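Local coordinates for pentacotripeptide-repeat region of PRORP domain-containing protein (Brachypodium distachyon, PDB 4ME2), which probably binds RNA sequence-specifically as a pentatricopeptide repeat protein, built of helix-turn-helix repeats and linked to chloroplast group II introns, at residues A[57-62]-A[70-75]; A[96-101]-A[133-138]; A[80-85]-A[111-116]. One frame throughout, in Å; residues are numbered along the deposited sequence.

Contact 1: residues A[57-62]-A[70-75]; sequences KRLTAA and TAAASA
L59 and T60 meet A72 where two successive helices of a helix-turn-helix array draw together: helix 47-59 is ending, helix 66-77 is under way, and the short connection between them brings the CA atoms of L59 and A72 to 5.9 Å. What joins the segments is apolar packing. The CB of A72 is the point where both neighbours meet, with T60 CG2 at 3.5 Å and L59 CB at 3.7 Å. Alanine suits this place: its single methyl fits between backbones whose CA atoms come this close. L59 reaches further along helix 66-77: its CD1 lies 3.8 Å from A72 O and, more loosely, 4.4 Å from A75 CB, so this one methyl touches residues nearly a turn apart.

No hydrogen bond crosses between the segments; the polar groups bond within their own helix or to the connection. T60 divides its labour, as a beta-branched hydroxyl residue can. At chi1 56° the methyl stands anti to the carbonyl carbon and packs on A72, while OG1 bonds back to L56 O in the last turn and also meets R64 NE. That same R64 takes K57 O through NH2, tying the helix end to the connection. On the other helix, S74 OG hydrogen-bonds to A71 O at 3.1 Å, approaching 38° out of the carbonyl plane and from the same face as A75 N.

Contact 2: residues A[96-101]-A[133-138]; sequences GHWSLA and PAAAAA
W98 in the first turn of helix 98-109 faces A135 and A138 in the opening turns of helix 133-151, plain packing that joins two helices of the helix-turn-helix repeat array, with 31 residues between the two segments. G96 ends the helix before W98 in a Schellman motif with phi 84°, where any CB would press against the carbonyl oxygen of the residue before; glycine is the natural occupant. H97 follows at the N-cap position and is also the centre of an inverse gamma turn, closed by a weak bond from W98 N to G96 O. A101 N then donates to H97 O at 2.9 Å. In the partner, A138 N donates to A134 O at 3.0 Å, and the backbone N of A135 is hydrogen-bonded to D132 OD2.

One side chain spans the gap. W98 holds its CG opposite the backbone N (chi1 -174°), which sends the indole outward with the far rim of its six-membered ring leading. CZ3 comes within 3.9 Å of A135 CB, and CH2 reaches A138 CB at 4.0 Å. The A138 methyl meets the ring at its edge, near the plane. A135 O also lies 3.9 Å from CH2, at a slant to the ring.

Tryptophan is long and flat enough to reach across while its NE1 bonds to F124 O, and the small side chains of A135 and A138 let its rim come close to the helix backbone. No hydrogen bond joins the two segments. Cohesion here is therefore probably owed to dispersion and the shedding of water by an aromatic rim against small methyls, while the bond to F124 probably fixes how the ring is turned.

Contact 3: residues A[80-85]-A[111-116]; sequences LLRADL and EPWYRP
R82 lies over W113 with its aliphatic chain, not its charge, against the indole, at a junction in the helical repeat fold where the start of helix 82-94 meets the loop between helix 98-109 and helix 118-126. CG of R82 sits above the centre of the six-membered ring in a CH-pi contact, and CB comes down beside it, 3.5 Å from W113 CE2. CD follows over CE3 at 3.7 Å. The chain then bends at chi3 and carries the guanidinium away from the loop, its plane turned 90° to that of the ring. Arginine fits here because its methylenes can lie on an aromatic face while the charged end stays at the surface.

The opposite face of W113 is met, toward the rim, by E111 CB, which places the indole between the two side chains. L85 takes the edge instead: CD2 approaches W113 CZ2 at 3.9 Å, near the ring plane, and also touches E111 CG. L85 packs in addition on V107 and A108 of helix 98-109. W113 reaches this slot because its chi1 of 48° sets CG between the backbone N and the carbonyl carbon, a crowded position, within the type I turn from E111 to Y114.

With an alanine at W113, the methylenes of R82 and CD2 of L85 would probably lose the ring they pack on, and a bridging water would be left without its indole donor. That water lies in the indole plane and accepts from W113 NE1 at 2.8 Å, while giving its own hydrogens to L80 O at 2.8 Å and E111 OE1 at 2.9 Å.

From the N terminus, contact 1 comes first, closing the short connection between helix 47-59 and helix 66-77 before either other contact opens. Contact 3 then opens at 80-85, contact 2 at 96-101; contact 3 closes at 111-116, and contact 2 only at 133-138, so these two cross. Contact 3 ties the start of helix 82-94 to the loop beyond helix 98-109, and contact 2 carries helix 98-109 on to helix 133-151. Contacts 1 and 2 touch, K57 and T60 packing on L100 and K57 also on H97. Contact 3 keeps apart, its nearest atoms about 6 Å from contact 1 and about 8 Å from contact 2.

Contact 1: residues A[57-62]-A[70-75]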
ATOM      1  N   LYS A  57     -19.061  -0.152 -11.488  1.00 22.07           N
ATOM      2  CA  LYS A  57     -19.792  -1.353 -11.082  1.00 22.57           C
ATOM      3  C   LYS A  57     -20.446  -2.036 -12.296  1.00 23.23           C
ATOM      4  O   LYS A  57     -20.314  -3.246 -12.484  1.00 23.07           O
ATOM      5  CB  LYS A  57     -20.807  -1.013  -9.979  1.00 22.78           C
ATOM      6  CG  LYS A  57     -20.153  -0.697  -8.635  1.00 23.41           C
ATOM      7  CD  LYS A  57     -21.051   0.094  -7.687  1.00 24.89           C
ATOM      8  CE  LYS A  57     -22.304  -0.669  -7.296  1.00 26.25           C
ATOM      9  NZ  LYS A  57     -23.164   0.123  -6.371  1.00 27.37           N
ATOM     10  N   ARG A  58     -21.113  -1.248 -13.136  1.00 24.04           N
ATOM     11  CA  ARG A  58     -21.758  -1.755 -14.344  1.00 25.17           C
ATOM     12  C   ARG A  58     -20.762  -2.443 -15.280  1.00 24.74           C
ATOM     13  O   ARG A  58     -21.027  -3.532 -15.790  1.00 24.91           O
ATOM     14  CB  ARG A  58     -22.466  -0.606 -15.065  1.00 27.12           C
ATOM     15  CG  ARG A  58     -23.232  -0.998 -16.317  1.00 29.65           C
ATOM     16  CD  ARG A  58     -23.806   0.232 -17.014  1.00 31.73           C
ATOM     17  NE  ARG A  58     -22.778   1.039 -17.679  1.00 34.29           N
ATOM     18  CZ  ARG A  58     -22.507   2.315 -17.404  1.00 34.99           C
ATOM     19  NH1 ARG A  58     -23.192   2.975 -16.477  1.00 36.16           N
ATOM     20  NH2 ARG A  58     -21.550   2.942 -18.074  1.00 35.62           N
ATOM     21  N   LEU A  59     -19.613  -1.805 -15.489  1.00 23.69           N
ATOM     22  CA  LEU A  59     -18.582  -2.323 -16.392  1.00 23.66           C
ATOM     23  C   LEU A  59     -17.951  -3.626 -15.914  1.00 22.95           C
ATOM     24  O   LEU A  59     -17.370  -4.369 -16.708  1.00 24.95           O
ATOM     25  CB  LEU A  59     -17.484  -1.275 -16.618  1.00 23.18           C
ATOM     26  CG  LEU A  59     -17.881  -0.042 -17.435  1.00 23.81           C
ATOM     27  CD1 LEU A  59     -16.809   1.036 -17.344  1.00 23.78           C
ATOM     28  CD2 LEU A  59     -18.156  -0.423 -18.880  1.00 24.33           C
ATOM     29  N   THR A  60     -18.057  -3.909 -14.623  1.00 22.55           N
ATOM     30  CA  THR A  60     -17.386  -5.073 -14.070  1.00 22.78           C
ATOM     31  C   THR A  60     -18.357  -6.074 -13.469  1.00 22.93           C
ATOM     32  O   THR A  60     -17.953  -6.926 -12.689  1.00 23.81           O
ATOM     33  CB  THR A  60     -16.373  -4.671 -12.985  1.00 22.10           C
ATOM     34  OG1 THR A  60     -17.044  -3.911 -11.966  1.00 21.04           O
ATOM     35  CG2 THR A  60     -15.213  -3.864 -13.587  1.00 22.25           C
ATOM     36  N   ALA A  61     -19.635  -5.985 -13.837  1.00 23.04           N
ATOM     37  CA  ALA A  61     -20.656  -6.807 -13.195  1.00 23.62           C
ATOM     38  C   ALA A  61     -20.401  -8.299 -13.394  1.00 24.27           C
ATOM     39  O   ALA A  61     -20.730  -9.111 -12.528  1.00 24.91           O
ATOM     40  CB  ALA A  61     -22.040  -6.426 -13.696  1.00 23.08           C
ATOM     41  N   ALA A  62     -19.784  -8.640 -14.519  1.00 25.39           N
ATOM     42  CA  ALA A  62     -19.503 -10.035 -14.860  1.00 26.62           C
ATOM     43  C   ALA A  62     -18.064 -10.449 -14.563  1.00 28.12           C
ATOM     44  O   ALA A  62     -17.783 -11.630 -14.349  1.00 29.28           O
ATOM     45  CB  ALA A  62     -19.823 -10.285 -16.320  1.00 26.57           C
ATOM     46  N   THR A  70      -9.087  -2.931 -14.206  1.00 25.72           N
ATOM     47  CA  THR A  70      -8.139  -1.895 -14.625  1.00 25.83           C
ATOM     48  C   THR A  70      -8.678  -1.101 -15.816  1.00 25.87           C
ATOM     49  O   THR A  70      -8.680   0.133 -15.804  1.00 26.36           O
ATOM     50  CB  THR A  70      -6.753  -2.486 -14.961  1.00 26.10           C
ATOM     51  OG1 THR A  70      -6.205  -3.108 -13.792  1.00 26.28           O
ATOM     52  CG2 THR A  70      -5.802  -1.398 -15.439  1.00 27.35           C
ATOM     53  N   ALA A  71      -9.142  -1.814 -16.837  1.00 26.52           N
ATOM     54  CA  ALA A  71      -9.704  -1.177 -18.022  1.00 26.29           C
ATOM     55  C   ALA A  71     -10.959  -0.401 -17.653  1.00 25.79           C
ATOM     56  O   ALA A  71     -11.180   0.721 -18.126  1.00 26.70           O
ATOM     57  CB  ALA A  71     -10.021  -2.221 -19.080  1.00 27.03           C
ATOM     58  N   ALA A  72     -11.779  -1.001 -16.800  1.00 25.04           N
ATOM     59  CA  ALA A  72     -13.026  -0.376 -16.437  1.00 23.92           C
ATOM     60  C   ALA A  72     -12.746   0.885 -15.639  1.00 22.70           C
ATOM     61  O   ALA A  72     -13.420   1.882 -15.823  1.00 22.36           O
ATOM     62  CB  ALA A  72     -13.914  -1.329 -15.664  1.00 23.44           C
ATOM     63  N   ALA A  73     -11.740   0.843 -14.767  1.00 22.12           N
ATOM     64  CA  ALA A  73     -11.470   1.974 -13.874  1.00 21.43           C
ATOM     65  C   ALA A  73     -10.988   3.208 -14.629  1.00 21.42           C
ATOM     66  O   ALA A  73     -11.400   4.324 -14.319  1.00 20.40           O
ATOM     67  CB  ALA A  73     -10.485   1.586 -12.781  1.00 21.12           C
ATOM     68  N   SER A  74     -10.128   3.019 -15.623  1.00 22.21           N
ATOM     69  CA  SER A  74      -9.709   4.159 -16.431  1.00 23.23           C
ATOM     70  C   SER A  74     -10.876   4.736 -17.232  1.00 23.20           C
ATOM     71  O   SER A  74     -11.010   5.950 -17.335  1.00 23.72           O
ATOM     72  CB  SER A  74      -8.517   3.817 -17.332  1.00 25.00           C
ATOM     73  OG  SER A  74      -8.830   2.773 -18.233  1.00 27.17           O
ATOM     74  N   ALA A  75     -11.726   3.873 -17.781  1.00 22.35           N
ATOM     75  CA  ALA A  75     -12.875   4.331 -18.558  1.00 22.94           C
ATOM     76  C   ALA A  75     -13.891   5.072 -17.691  1.00 22.80           C
ATOM     77  O   ALA A  75     -14.391   6.128 -18.072  1.00 24.28           O
ATOM     78  CB  ALA A  75     -13.539   3.162 -19.274  1.00 23.33           C
TER

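Contact 2: residues A[96-101]-A[133-138]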
ATOM      1  N   GLY A  96     -17.836  -1.710   0.220  1.00 24.23           N
ATOM      2  CA  GLY A  96     -17.147  -2.994   0.338  1.00 23.16           C
ATOM      3  C   GLY A  96     -16.665  -3.582  -0.980  1.00 22.24           C
ATOM      4  O   GLY A  96     -16.289  -4.754  -1.036  1.00 22.50           O
ATOM      5  N   HIS A  97     -16.668  -2.777  -2.042  1.00 21.52           N
ATOM      6  CA  HIS A  97     -16.143  -3.221  -3.331  1.00 20.78           C
ATOM      7  C   HIS A  97     -14.661  -3.001  -3.364  1.00 19.79           C
ATOM      8  O   HIS A  97     -14.175  -2.089  -4.031  1.00 19.31           O
ATOM      9  CB  HIS A  97     -16.805  -2.482  -4.484  1.00 21.52           C
ATOM     10  CG  HIS A  97     -18.294  -2.676  -4.549  1.00 22.06           C
ATOM     11  ND1 HIS A  97     -18.861  -3.879  -4.781  1.00 24.13           N
ATOM     12  CD2 HIS A  97     -19.335  -1.773  -4.388  1.00 23.08           C
ATOM     13  CE1 HIS A  97     -20.200  -3.744  -4.772  1.00 24.15           C
ATOM     14  NE2 HIS A  97     -20.488  -2.456  -4.532  1.00 23.95           N
ATOM     15  N   TRP A  98     -13.936  -3.845  -2.643  1.00 19.03           N
ATOM     16  CA  TRP A  98     -12.508  -3.642  -2.409  1.00 19.01           C
ATOM     17  C   TRP A  98     -11.699  -3.631  -3.691  1.00 18.50           C
ATOM     18  O   TRP A  98     -10.892  -2.719  -3.911  1.00 18.09           O
ATOM     19  CB  TRP A  98     -11.999  -4.663  -1.400  1.00 18.92           C
ATOM     20  CG  TRP A  98     -10.582  -4.417  -1.005  1.00 19.06           C
ATOM     21  CD1 TRP A  98     -10.111  -3.599   0.008  1.00 19.11           C
ATOM     22  CD2 TRP A  98      -9.403  -4.978  -1.638  1.00 19.17           C
ATOM     23  NE1 TRP A  98      -8.741  -3.623   0.049  1.00 18.93           N
ATOM     24  CE2 TRP A  98      -8.253  -4.429  -0.924  1.00 19.17           C
ATOM     25  CE3 TRP A  98      -9.190  -5.846  -2.694  1.00 19.42           C
ATOM     26  CZ2 TRP A  98      -6.954  -4.758  -1.266  1.00 19.84           C
ATOM     27  CZ3 TRP A  98      -7.877  -6.176  -3.034  1.00 20.04           C
ATOM     28  CH2 TRP A  98      -6.782  -5.644  -2.334  1.00 20.05           C
ATOM     29  N   SER A  99     -11.913  -4.612  -4.568  1.00 18.72           N
ATOM     30  CA  SER A  99     -11.143  -4.672  -5.820  1.00 19.06           C
ATOM     31  C   SER A  99     -11.363  -3.440  -6.718  1.00 18.42           C
ATOM     32  O   SER A  99     -10.423  -2.966  -7.354  1.00 18.14           O
ATOM     33  CB  SER A  99     -11.416  -5.968  -6.588  1.00 20.49           C
ATOM     34  OG  SER A  99     -12.701  -5.938  -7.170  1.00 24.73           O
ATOM     35  N   LEU A 100     -12.597  -2.929  -6.757  1.00 17.54           N
ATOM     36  CA  LEU A 100     -12.919  -1.735  -7.538  1.00 17.63           C
ATOM     37  C   LEU A 100     -12.301  -0.498  -6.908  1.00 17.57           C
ATOM     38  O   LEU A 100     -11.842   0.390  -7.620  1.00 17.73           O
ATOM     39  CB  LEU A 100     -14.429  -1.527  -7.662  1.00 17.88           C
ATOM     40  CG  LEU A 100     -15.209  -2.633  -8.377  1.00 18.03           C
ATOM     41  CD1 LEU A 100     -16.649  -2.192  -8.596  1.00 18.66           C
ATOM     42  CD2 LEU A 100     -14.554  -2.970  -9.702  1.00 18.86           C
ATOM     43  N   ALA A 101     -12.304  -0.445  -5.575  1.00 17.55           N
ATOM     44  CA  ALA A 101     -11.698   0.689  -4.868  1.00 17.50           C
ATOM     45  C   ALA A 101     -10.192   0.716  -5.106  1.00 17.77           C
ATOM     46  O   ALA A 101      -9.598   1.797  -5.233  1.00 17.75           O
ATOM     47  CB  ALA A 101     -12.014   0.640  -3.375  1.00 18.19           C
ATOM     48  N   PRO A 133      -6.539 -15.389  -2.166  1.00 25.47           N
ATOM     49  CA  PRO A 133      -5.309 -15.363  -2.952  1.00 25.04           C
ATOM     50  C   PRO A 133      -5.228 -14.170  -3.905  1.00 23.77           C
ATOM     51  O   PRO A 133      -4.157 -13.584  -4.052  1.00 23.23           O
ATOM     52  CB  PRO A 133      -5.362 -16.681  -3.731  1.00 25.42           C
ATOM     53  CG  PRO A 133      -6.235 -17.564  -2.911  1.00 26.14           C
ATOM     54  CD  PRO A 133      -7.270 -16.660  -2.324  1.00 26.58           C
ATOM     55  N   ALA A 134      -6.346 -13.811  -4.526  1.00 23.53           N
ATOM     56  CA  ALA A 134      -6.367 -12.714  -5.489  1.00 23.38           C
ATOM     57  C   ALA A 134      -6.116 -11.383  -4.791  1.00 22.47           C
ATOM     58  O   ALA A 134      -5.350 -10.554  -5.294  1.00 22.16           O
ATOM     59  CB  ALA A 134      -7.687 -12.687  -6.250  1.00 23.70           C
ATOM     60  N   ALA A 135      -6.744 -11.194  -3.632  1.00 22.18           N
ATOM     61  CA  ALA A 135      -6.546  -9.970  -2.843  1.00 21.63           C
ATOM     62  C   ALA A 135      -5.117  -9.894  -2.293  1.00 21.17           C
ATOM     63  O   ALA A 135      -4.499  -8.820  -2.300  1.00 20.15           O
ATOM     64  CB  ALA A 135      -7.579  -9.863  -1.724  1.00 21.57           C
ATOM     65  N   ALA A 136      -4.588 -11.032  -1.846  1.00 20.79           N
ATOM     66  CA  ALA A 136      -3.207 -11.111  -1.368  1.00 20.10           C
ATOM     67  C   ALA A 136      -2.229 -10.686  -2.461  1.00 20.07           C
ATOM     68  O   ALA A 136      -1.293  -9.916  -2.221  1.00 19.52           O
ATOM     69  CB  ALA A 136      -2.896 -12.520  -0.885  1.00 21.34           C
ATOM     70  N   ALA A 137      -2.462 -11.189  -3.670  1.00 19.93           N
ATOM     71  CA  ALA A 137      -1.638 -10.852  -4.819  1.00 19.82           C
ATOM     72  C   ALA A 137      -1.729  -9.367  -5.127  1.00 19.27           C
ATOM     73  O   ALA A 137      -0.719  -8.739  -5.456  1.00 19.76           O
ATOM     74  CB  ALA A 137      -2.073 -11.660  -6.034  1.00 20.26           C
ATOM     75  N   ALA A 138      -2.936  -8.816  -5.028  1.00 19.02           N
ATOM     76  CA  ALA A 138      -3.144  -7.396  -5.308  1.00 18.19           C
ATOM     77  C   ALA A 138      -2.467  -6.517  -4.253  1.00 18.15           C
ATOM     78  O   ALA A 138      -1.939  -5.452  -4.580  1.00 17.60           O
ATOM     79  CB  ALA A 138      -4.628  -7.075  -5.424  1.00 18.93           C
TER

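Contact 3: residues A[80-85]-A[111-116]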
ATOM      1  N   LEU A  80     -12.442  12.296 -14.088  1.00 24.46           N
ATOM      2  CA  LEU A  80     -12.731  12.947 -12.804  1.00 23.55           C
ATOM      3  C   LEU A  80     -11.597  13.821 -12.298  1.00 23.09           C
ATOM      4  O   LEU A  80     -10.435  13.436 -12.379  1.00 22.32           O
ATOM      5  CB  LEU A  80     -13.052  11.907 -11.732  1.00 23.03           C
ATOM      6  CG  LEU A  80     -14.305  11.041 -11.869  1.00 22.66           C
ATOM      7  CD1 LEU A  80     -14.314  10.002 -10.762  1.00 22.44           C
ATOM      8  CD2 LEU A  80     -15.579  11.874 -11.834  1.00 23.29           C
ATOM      9  N   LEU A  81     -11.953  14.989 -11.763  1.00 22.81           N
ATOM     10  CA  LEU A  81     -11.017  15.826 -11.007  1.00 23.21           C
ATOM     11  C   LEU A  81     -10.694  15.171  -9.666  1.00 22.68           C
ATOM     12  O   LEU A  81     -11.402  14.259  -9.225  1.00 21.73           O
ATOM     13  CB  LEU A  81     -11.597  17.226 -10.787  1.00 24.59           C
ATOM     14  CG  LEU A  81     -12.022  18.035 -12.011  1.00 25.74           C
ATOM     15  CD1 LEU A  81     -12.683  19.325 -11.556  1.00 26.51           C
ATOM     16  CD2 LEU A  81     -10.845  18.330 -12.928  1.00 26.96           C
ATOM     17  N   ARG A  82      -9.624  15.638  -9.023  1.00 21.82           N
ATOM     18  CA  ARG A  82      -9.111  15.013  -7.803  1.00 21.93           C
ATOM     19  C   ARG A  82     -10.200  14.689  -6.787  1.00 21.52           C
ATOM     20  O   ARG A  82     -10.343  13.543  -6.378  1.00 21.05           O
ATOM     21  CB  ARG A  82      -8.050  15.897  -7.131  1.00 22.88           C
ATOM     22  CG  ARG A  82      -7.383  15.256  -5.916  1.00 23.56           C
ATOM     23  CD  ARG A  82      -6.627  16.285  -5.078  1.00 25.15           C
ATOM     24  NE  ARG A  82      -7.517  17.385  -4.709  1.00 27.01           N
ATOM     25  CZ  ARG A  82      -8.347  17.381  -3.667  1.00 27.38           C
ATOM     26  NH1 ARG A  82      -8.396  16.341  -2.843  1.00 28.17           N
ATOM     27  NH2 ARG A  82      -9.127  18.425  -3.445  1.00 27.94           N
ATOM     28  N   ALA A  83     -10.949  15.709  -6.376  1.00 21.95           N
ATOM     29  CA  ALA A  83     -11.935  15.550  -5.311  1.00 21.37           C
ATOM     30  C   ALA A  83     -12.952  14.459  -5.644  1.00 21.55           C
ATOM     31  O   ALA A  83     -13.279  13.634  -4.793  1.00 20.70           O
ATOM     32  CB  ALA A  83     -12.633  16.874  -5.020  1.00 21.96           C
ATOM     33  N   ASP A  84     -13.431  14.458  -6.884  1.00 21.74           N
ATOM     34  CA  ASP A  84     -14.414  13.473  -7.329  1.00 22.39           C
ATOM     35  C   ASP A  84     -13.814  12.069  -7.423  1.00 21.55           C
ATOM     36  O   ASP A  84     -14.469  11.080  -7.073  1.00 20.65           O
ATOM     37  CB  ASP A  84     -15.032  13.897  -8.661  1.00 23.66           C
ATOM     38  CG  ASP A  84     -15.823  15.201  -8.552  1.00 25.91           C
ATOM     39  OD1 ASP A  84     -16.552  15.385  -7.556  1.00 26.53           O
ATOM     40  OD2 ASP A  84     -15.708  16.048  -9.463  1.00 28.13           O
ATOM     41  N   LEU A  85     -12.568  11.970  -7.881  1.00 20.65           N
ATOM     42  CA  LEU A  85     -11.921  10.661  -7.961  1.00 20.19           C
ATOM     43  C   LEU A  85     -11.758  10.038  -6.576  1.00 19.96           C
ATOM     44  O   LEU A  85     -12.080   8.864  -6.367  1.00 19.85           O
ATOM     45  CB  LEU A  85     -10.564  10.742  -8.672  1.00 19.60           C
ATOM     46  CG  LEU A  85      -9.817   9.404  -8.806  1.00 19.96           C
ATOM     47  CD1 LEU A  85     -10.690   8.338  -9.451  1.00 20.51           C
ATOM     48  CD2 LEU A  85      -8.521   9.549  -9.588  1.00 20.08           C
ATOM     49  N   GLU A 111      -2.131  10.232 -11.344  1.00 22.06           N
ATOM     50  CA  GLU A 111      -2.518  11.633 -11.521  1.00 22.47           C
ATOM     51  C   GLU A 111      -1.434  12.598 -11.054  1.00 23.50           C
ATOM     52  O   GLU A 111      -0.725  12.317 -10.087  1.00 23.34           O
ATOM     53  CB  GLU A 111      -3.839  11.947 -10.808  1.00 22.96           C
ATOM     54  CG  GLU A 111      -5.060  11.297 -11.443  1.00 23.48           C
ATOM     55  CD  GLU A 111      -5.262  11.710 -12.893  1.00 24.59           C
ATOM     56  OE1 GLU A 111      -5.941  12.723 -13.142  1.00 26.07           O
ATOM     57  OE2 GLU A 111      -4.748  11.018 -13.792  1.00 26.30           O
ATOM     58  N   PRO A 112      -1.318  13.751 -11.735  1.00 24.81           N
ATOM     59  CA  PRO A 112      -0.302  14.747 -11.391  1.00 25.40           C
ATOM     60  C   PRO A 112      -0.365  15.249  -9.947  1.00 25.08           C
ATOM     61  O   PRO A 112       0.662  15.639  -9.402  1.00 26.04           O
ATOM     62  CB  PRO A 112      -0.601  15.902 -12.351  1.00 25.37           C
ATOM     63  CG  PRO A 112      -1.277  15.266 -13.511  1.00 26.32           C
ATOM     64  CD  PRO A 112      -2.091  14.144 -12.927  1.00 25.50           C
ATOM     65  N   TRP A 113      -1.549  15.252  -9.338  1.00 23.55           N
ATOM     66  CA  TRP A 113      -1.707  15.749  -7.970  1.00 23.18           C
ATOM     67  C   TRP A 113      -1.386  14.742  -6.891  1.00 23.46           C
ATOM     68  O   TRP A 113      -1.323  15.090  -5.705  1.00 23.81           O
ATOM     69  CB  TRP A 113      -3.111  16.320  -7.775  1.00 22.50           C
ATOM     70  CG  TRP A 113      -4.196  15.410  -8.273  1.00 22.11           C
ATOM     71  CD1 TRP A 113      -4.910  15.509  -9.461  1.00 21.76           C
ATOM     72  CD2 TRP A 113      -4.709  14.207  -7.613  1.00 21.97           C
ATOM     73  NE1 TRP A 113      -5.821  14.483  -9.570  1.00 21.80           N
ATOM     74  CE2 TRP A 113      -5.750  13.671  -8.495  1.00 21.61           C
ATOM     75  CE3 TRP A 113      -4.434  13.560  -6.414  1.00 21.56           C
ATOM     76  CZ2 TRP A 113      -6.469  12.525  -8.169  1.00 21.52           C
ATOM     77  CZ3 TRP A 113      -5.162  12.405  -6.095  1.00 21.53           C
ATOM     78  CH2 TRP A 113      -6.156  11.904  -6.953  1.00 21.24           C
ATOM     79  N   TYR A 114      -1.155  13.491  -7.283  1.00 23.49           N
ATOM     80  CA  TYR A 114      -1.026  12.400  -6.312  1.00 24.53           C
ATOM     81  C   TYR A 114       0.214  12.490  -5.428  1.00 25.63           C
ATOM     82  O   TYR A 114       1.310  12.772  -5.913  1.00 27.53           O
ATOM     83  CB  TYR A 114      -1.066  11.044  -7.020  1.00 23.72           C
ATOM     84  CG  TYR A 114      -1.081   9.867  -6.073  1.00 23.08           C
ATOM     85  CD1 TYR A 114      -2.253   9.489  -5.420  1.00 23.04           C
ATOM     86  CD2 TYR A 114       0.079   9.135  -5.824  1.00 22.95           C
ATOM     87  CE1 TYR A 114      -2.268   8.413  -4.549  1.00 23.02           C
ATOM     88  CE2 TYR A 114       0.072   8.058  -4.950  1.00 22.79           C
ATOM     89  CZ  TYR A 114      -1.104   7.708  -4.314  1.00 22.92           C
ATOM     90  OH  TYR A 114      -1.132   6.642  -3.451  1.00 23.25           O
ATOM     91  N   ARG A 115       0.018  12.246  -4.135  1.00 26.80           N
ATOM     92  CA  ARG A 115       1.109  12.114  -3.168  1.00 27.99           C
ATOM     93  C   ARG A 115       1.002  10.807  -2.381  1.00 27.06           C
ATOM     94  O   ARG A 115       0.053  10.618  -1.615  1.00 28.30           O
ATOM     95  CB  ARG A 115       1.112  13.285  -2.196  1.00 30.17           C
ATOM     96  CG  ARG A 115       1.557  14.599  -2.811  1.00 32.46           C
ATOM     97  CD  ARG A 115       0.576  15.705  -2.472  1.00 35.43           C
ATOM     98  NE  ARG A 115       0.684  16.172  -1.090  1.00 38.40           N
ATOM     99  CZ  ARG A 115       1.496  17.145  -0.678  1.00 40.37           C
ATOM    100  NH1 ARG A 115       2.296  17.765  -1.535  1.00 41.43           N
ATOM    101  NH2 ARG A 115       1.514  17.493   0.601  1.00 42.41           N
ATOM    102  N   PRO A 116       1.992   9.914  -2.543  1.00 27.42           N
ATOM    103  CA  PRO A 116       1.978   8.623  -1.854  1.00 27.23           C
ATOM    104  C   PRO A 116       1.778   8.788  -0.352  1.00 28.13           C
ATOM    105  O   PRO A 116       2.460   9.598   0.284  1.00 27.77           O
ATOM    106  CB  PRO A 116       3.369   8.054  -2.145  1.00 27.28           C
ATOM    107  CG  PRO A 116       3.769   8.691  -3.429  1.00 27.55           C
ATOM    108  CD  PRO A 116       3.193  10.075  -3.383  1.00 27.41           C
TER
HETATM  109  O   HOH W   1      -7.873  13.922 -11.333  1.00 30.43           O